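Local atomic coordinates of endo alpha-1,4 polygalactosaminidase (Neosartorya fumigata, PDB entry 6OJ1), a protein that cleaves internal alpha-1,4 linkages of galactosamine-containing polysaccharide chains, an endo-galactosaminidase activity that disrupts microbial biofilms. Residues A176-N181 with I197-W202. Numbering follows the deposited sequence.
Sequences AAHARN and IKNMQW. With NAG (2-acetamido-2-deoxy-beta-D-glucopyranose), chain D.
In the (beta/alpha)-barrel of this family GH114 glycoside hydrolase, the C-terminal end of helix 163-179 meets the loop leading into strand 202-206 through a buried polar bridge, in which the ring of His178 reaches Asn199 and Gln201. His178 NE2 donates to Gln201 OE1 at 2.9 Å, with an N-H...O angle of 159°; the acceptor meets the rim of the imidazole within its plane, whereas the donor is tilted 27° from the carbonyl plane of the amide. A bend at chi2 (62°) turns the glutamine chain back so that OE1 meets NE2, with the ring and amide planes well away from parallel. Beside this bond, His178 CE1 sits 3.1 Å from Asn199 O, also at the ring edge, and 3.4 Å from Asn199 OD1. The second ring nitrogen, ND1, is hydrogen-bonded to Thr30 OG1, and Thr30 N bonds to Asn199 OD1. Gln201 OE1 also accepts from Ile184 N, in barrel strand 183-187, which follows the helix and pairs with strand 202-206. Just beyond His178, a Schellman motif ends the helix with Asn181 at positive phi, and Asn181 ND2 carries a covalently attached NAG. Bonds at both imidazole nitrogens should restrict rotation of the buried ring, while Gln201 OE1, gripped by two N-H donors, links helix, strand and loop.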
ATOM      1  N   ALA A 176       9.179 -12.773  -3.279  1.00 19.73           N
ATOM      2  CA  ALA A 176       9.924 -12.702  -2.022  1.00 21.07           C
ATOM      3  C   ALA A 176       8.992 -12.689  -0.816  1.00 21.25           C
ATOM      4  O   ALA A 176       9.281 -13.329   0.211  1.00 20.73           O
ATOM      5  CB  ALA A 176      10.796 -11.448  -2.000  1.00 18.45           C
ATOM      6  N   ALA A 177       7.895 -11.930  -0.903  1.00 16.55           N
ATOM      7  CA  ALA A 177       6.917 -11.931   0.183  1.00 16.60           C
ATOM      8  C   ALA A 177       6.301 -13.313   0.347  1.00 19.44           C
ATOM      9  O   ALA A 177       6.183 -13.828   1.466  1.00 18.60           O
ATOM     10  CB  ALA A 177       5.829 -10.890  -0.089  1.00 17.74           C
ATOM     11  N   HIS A 178       5.908 -13.944  -0.763  1.00 17.91           N
ATOM     12  CA  HIS A 178       5.288 -15.259  -0.641  1.00 20.83           C
ATOM     13  C   HIS A 178       6.270 -16.271  -0.069  1.00 22.51           C
ATOM     14  O   HIS A 178       5.865 -17.173   0.671  1.00 22.38           O
ATOM     15  CB  HIS A 178       4.759 -15.734  -2.002  1.00 21.02           C
ATOM     16  CG  HIS A 178       3.652 -14.887  -2.550  1.00 21.40           C
ATOM     17  ND1 HIS A 178       3.332 -14.855  -3.892  1.00 22.32           N
ATOM     18  CD2 HIS A 178       2.792 -14.037  -1.935  1.00 22.14           C
ATOM     19  CE1 HIS A 178       2.329 -14.014  -4.081  1.00 22.44           C
ATOM     20  NE2 HIS A 178       1.979 -13.507  -2.911  1.00 22.64           N
ATOM     21  N   ALA A 179       7.565 -16.109  -0.365  1.00 18.95           N
ATOM     22  CA  ALA A 179       8.574 -17.026   0.165  1.00 20.72           C
ATOM     23  C   ALA A 179       8.708 -16.880   1.668  1.00 19.73           C
ATOM     24  O   ALA A 179       9.153 -17.816   2.344  1.00 21.59           O
ATOM     25  CB  ALA A 179       9.929 -16.768  -0.487  1.00 21.15           C
ATOM     26  N   ARG A 180       8.327 -15.723   2.188  1.00 21.36           N
ATOM     27  CA  ARG A 180       8.335 -15.450   3.617  1.00 20.72           C
ATOM     28  C   ARG A 180       6.960 -15.635   4.237  1.00 21.88           C
ATOM     29  O   ARG A 180       6.732 -15.189   5.369  1.00 22.40           O
ATOM     30  CB  ARG A 180       8.862 -14.033   3.847  1.00 19.93           C
ATOM     31  CG  ARG A 180      10.301 -13.873   3.386  1.00 20.20           C
ATOM     32  CD  ARG A 180      10.648 -12.407   3.109  1.00 22.41           C
ATOM     33  NE  ARG A 180      12.095 -12.241   2.943  1.00 21.84           N
ATOM     34  CZ  ARG A 180      12.779 -12.596   1.855  1.00 24.46           C
ATOM     35  NH1 ARG A 180      14.099 -12.405   1.818  1.00 22.25           N
ATOM     36  NH2 ARG A 180      12.164 -13.174   0.809  1.00 19.83           N
ATOM     37  N   ASN A 181       6.043 -16.291   3.517  1.00 18.88           N
ATOM     38  CA  ASN A 181       4.693 -16.606   3.993  1.00 20.71           C
ATOM     39  C   ASN A 181       3.842 -15.363   4.226  1.00 21.25           C
ATOM     40  O   ASN A 181       2.991 -15.338   5.125  1.00 24.62           O
ATOM     41  CB  ASN A 181       4.744 -17.452   5.263  1.00 24.25           C
ATOM     42  CG  ASN A 181       3.436 -18.120   5.563  1.00 39.25           C
ATOM     43  OD1 ASN A 181       2.773 -18.663   4.678  1.00 41.76           O
ATOM     44  ND2 ASN A 181       3.042 -18.074   6.820  1.00 54.26           N
ATOM     45  N   ILE A 197      -1.167  -9.182 -11.613  1.00 24.17           N
ATOM     46  CA  ILE A 197      -2.337  -9.494 -10.787  1.00 23.29           C
ATOM     47  C   ILE A 197      -2.312 -10.932 -10.265  1.00 24.10           C
ATOM     48  O   ILE A 197      -2.738 -11.190  -9.132  1.00 23.07           O
ATOM     49  CB  ILE A 197      -3.646  -9.187 -11.551  1.00 22.18           C
ATOM     50  CG1 ILE A 197      -4.845  -9.378 -10.613  1.00 25.51           C
ATOM     51  CG2 ILE A 197      -3.792 -10.055 -12.801  1.00 25.98           C
ATOM     52  CD1 ILE A 197      -6.116  -8.717 -11.099  1.00 28.70           C
ATOM     53  N   LYS A 198      -1.801 -11.885 -11.053  1.00 24.10           N
ATOM     54  CA  LYS A 198      -1.786 -13.274 -10.593  1.00 25.97           C
ATOM     55  C   LYS A 198      -0.963 -13.445  -9.324  1.00 25.49           C
ATOM     56  O   LYS A 198      -1.195 -14.387  -8.558  1.00 24.30           O
ATOM     57  CB  LYS A 198      -1.250 -14.200 -11.686  1.00 28.59           C
ATOM     58  CG  LYS A 198      -2.157 -14.329 -12.887  1.00 30.43           C
ATOM     59  CD  LYS A 198      -1.536 -15.243 -13.933  1.00 47.92           C
ATOM     60  N   ASN A 199       0.005 -12.561  -9.091  1.00 22.58           N
ATOM     61  CA  ASN A 199       0.853 -12.599  -7.913  1.00 20.66           C
ATOM     62  C   ASN A 199       0.296 -11.758  -6.768  1.00 21.35           C
ATOM     63  O   ASN A 199       0.869 -11.774  -5.673  1.00 21.54           O
ATOM     64  CB  ASN A 199       2.270 -12.110  -8.266  1.00 19.83           C
ATOM     65  CG  ASN A 199       3.336 -13.184  -8.085  1.00 25.43           C
ATOM     66  OD1 ASN A 199       3.122 -14.185  -7.391  1.00 28.22           O
ATOM     67  ND2 ASN A 199       4.504 -12.968  -8.703  1.00 26.50           N
ATOM     68  N   MET A 200      -0.787 -11.011  -7.000  1.00 21.36           N
ATOM     69  CA  MET A 200      -1.319 -10.065  -6.024  1.00 19.91           C
ATOM     70  C   MET A 200      -2.480 -10.682  -5.254  1.00 23.61           C
ATOM     71  O   MET A 200      -3.262 -11.454  -5.805  1.00 21.62           O
ATOM     72  CB  MET A 200      -1.814  -8.775  -6.700  1.00 22.11           C
ATOM     73  CG  MET A 200      -0.762  -7.981  -7.484  1.00 17.34           C
ATOM     74  SD  MET A 200       0.589  -7.373  -6.470  1.00 19.86           S
ATOM     75  CE  MET A 200       1.843  -8.619  -6.825  1.00 18.09           C
ATOM     76  N   GLN A 201      -2.607 -10.313  -3.978  1.00 19.48           N
ATOM     77  CA  GLN A 201      -3.784 -10.702  -3.208  1.00 24.20           C
ATOM     78  C   GLN A 201      -4.808  -9.574  -3.080  1.00 23.57           C
ATOM     79  O   GLN A 201      -5.938  -9.834  -2.643  1.00 21.37           O
ATOM     80  CB  GLN A 201      -3.386 -11.201  -1.805  1.00 21.18           C
ATOM     81  CG  GLN A 201      -2.758 -12.619  -1.782  1.00 22.74           C
ATOM     82  CD  GLN A 201      -1.467 -12.720  -2.559  1.00 20.18           C
ATOM     83  OE1 GLN A 201      -0.445 -12.155  -2.170  1.00 22.77           O
ATOM     84  NE2 GLN A 201      -1.494 -13.462  -3.654  1.00 22.43           N
ATOM     85  N   TRP A 202      -4.447  -8.348  -3.450  1.00 21.24           N
ATOM     86  CA  TRP A 202      -5.370  -7.216  -3.419  1.00 19.62           C
ATOM     87  C   TRP A 202      -4.774  -6.078  -4.232  1.00 20.36           C
ATOM     88  O   TRP A 202      -3.620  -6.126  -4.669  1.00 20.39           O
ATOM     89  CB  TRP A 202      -5.628  -6.720  -1.989  1.00 17.86           C
ATOM     90  CG  TRP A 202      -4.358  -6.332  -1.274  1.00 17.74           C
ATOM     91  CD1 TRP A 202      -3.646  -5.168  -1.414  1.00 16.63           C
ATOM     92  CD2 TRP A 202      -3.639  -7.125  -0.321  1.00 19.84           C
ATOM     93  NE1 TRP A 202      -2.532  -5.188  -0.597  1.00 19.37           N
ATOM     94  CE2 TRP A 202      -2.501  -6.381   0.075  1.00 21.09           C
ATOM     95  CE3 TRP A 202      -3.843  -8.396   0.234  1.00 21.61           C
ATOM     96  CZ2 TRP A 202      -1.584  -6.856   1.012  1.00 15.32           C
ATOM     97  CZ3 TRP A 202      -2.925  -8.869   1.161  1.00 20.97           C
ATOM     98  CH2 TRP A 202      -1.812  -8.106   1.535  1.00 16.84           C
TER
HETATM   99  C1  NAG D   1       1.822 -18.725   7.177  1.00 53.59           C
HETATM  100  C2  NAG D   1       1.936 -19.253   8.594  1.00 60.92           C
HETATM  101  C3  NAG D   1       0.788 -20.217   8.878  1.00 66.13           C
HETATM  102  C4  NAG D   1      -0.546 -19.537   8.570  1.00 73.48           C
HETATM  103  C5  NAG D   1      -0.535 -18.887   7.178  1.00 68.80           C
HETATM  104  C6  NAG D   1      -1.760 -18.046   6.897  1.00 71.94           C
HETATM  105  C7  NAG D   1       3.769 -20.829   8.051  1.00 39.90           C
HETATM  106  C8  NAG D   1       5.143 -21.296   8.438  1.00 40.72           C
HETATM  107  N2  NAG D   1       3.235 -19.873   8.824  1.00 51.38           N
HETATM  108  O3  NAG D   1       0.830 -20.623  10.242  1.00 56.40           O
HETATM  109  O4  NAG D   1      -1.609 -20.483   8.622  1.00 81.20           O
HETATM  110  O5  NAG D   1       0.603 -18.022   7.029  1.00 56.64           O
HETATM  111  O6  NAG D   1      -1.870 -16.960   7.808  1.00 75.68           O
HETATM  112  O7  NAG D   1       3.168 -21.312   7.092  1.00 43.46           O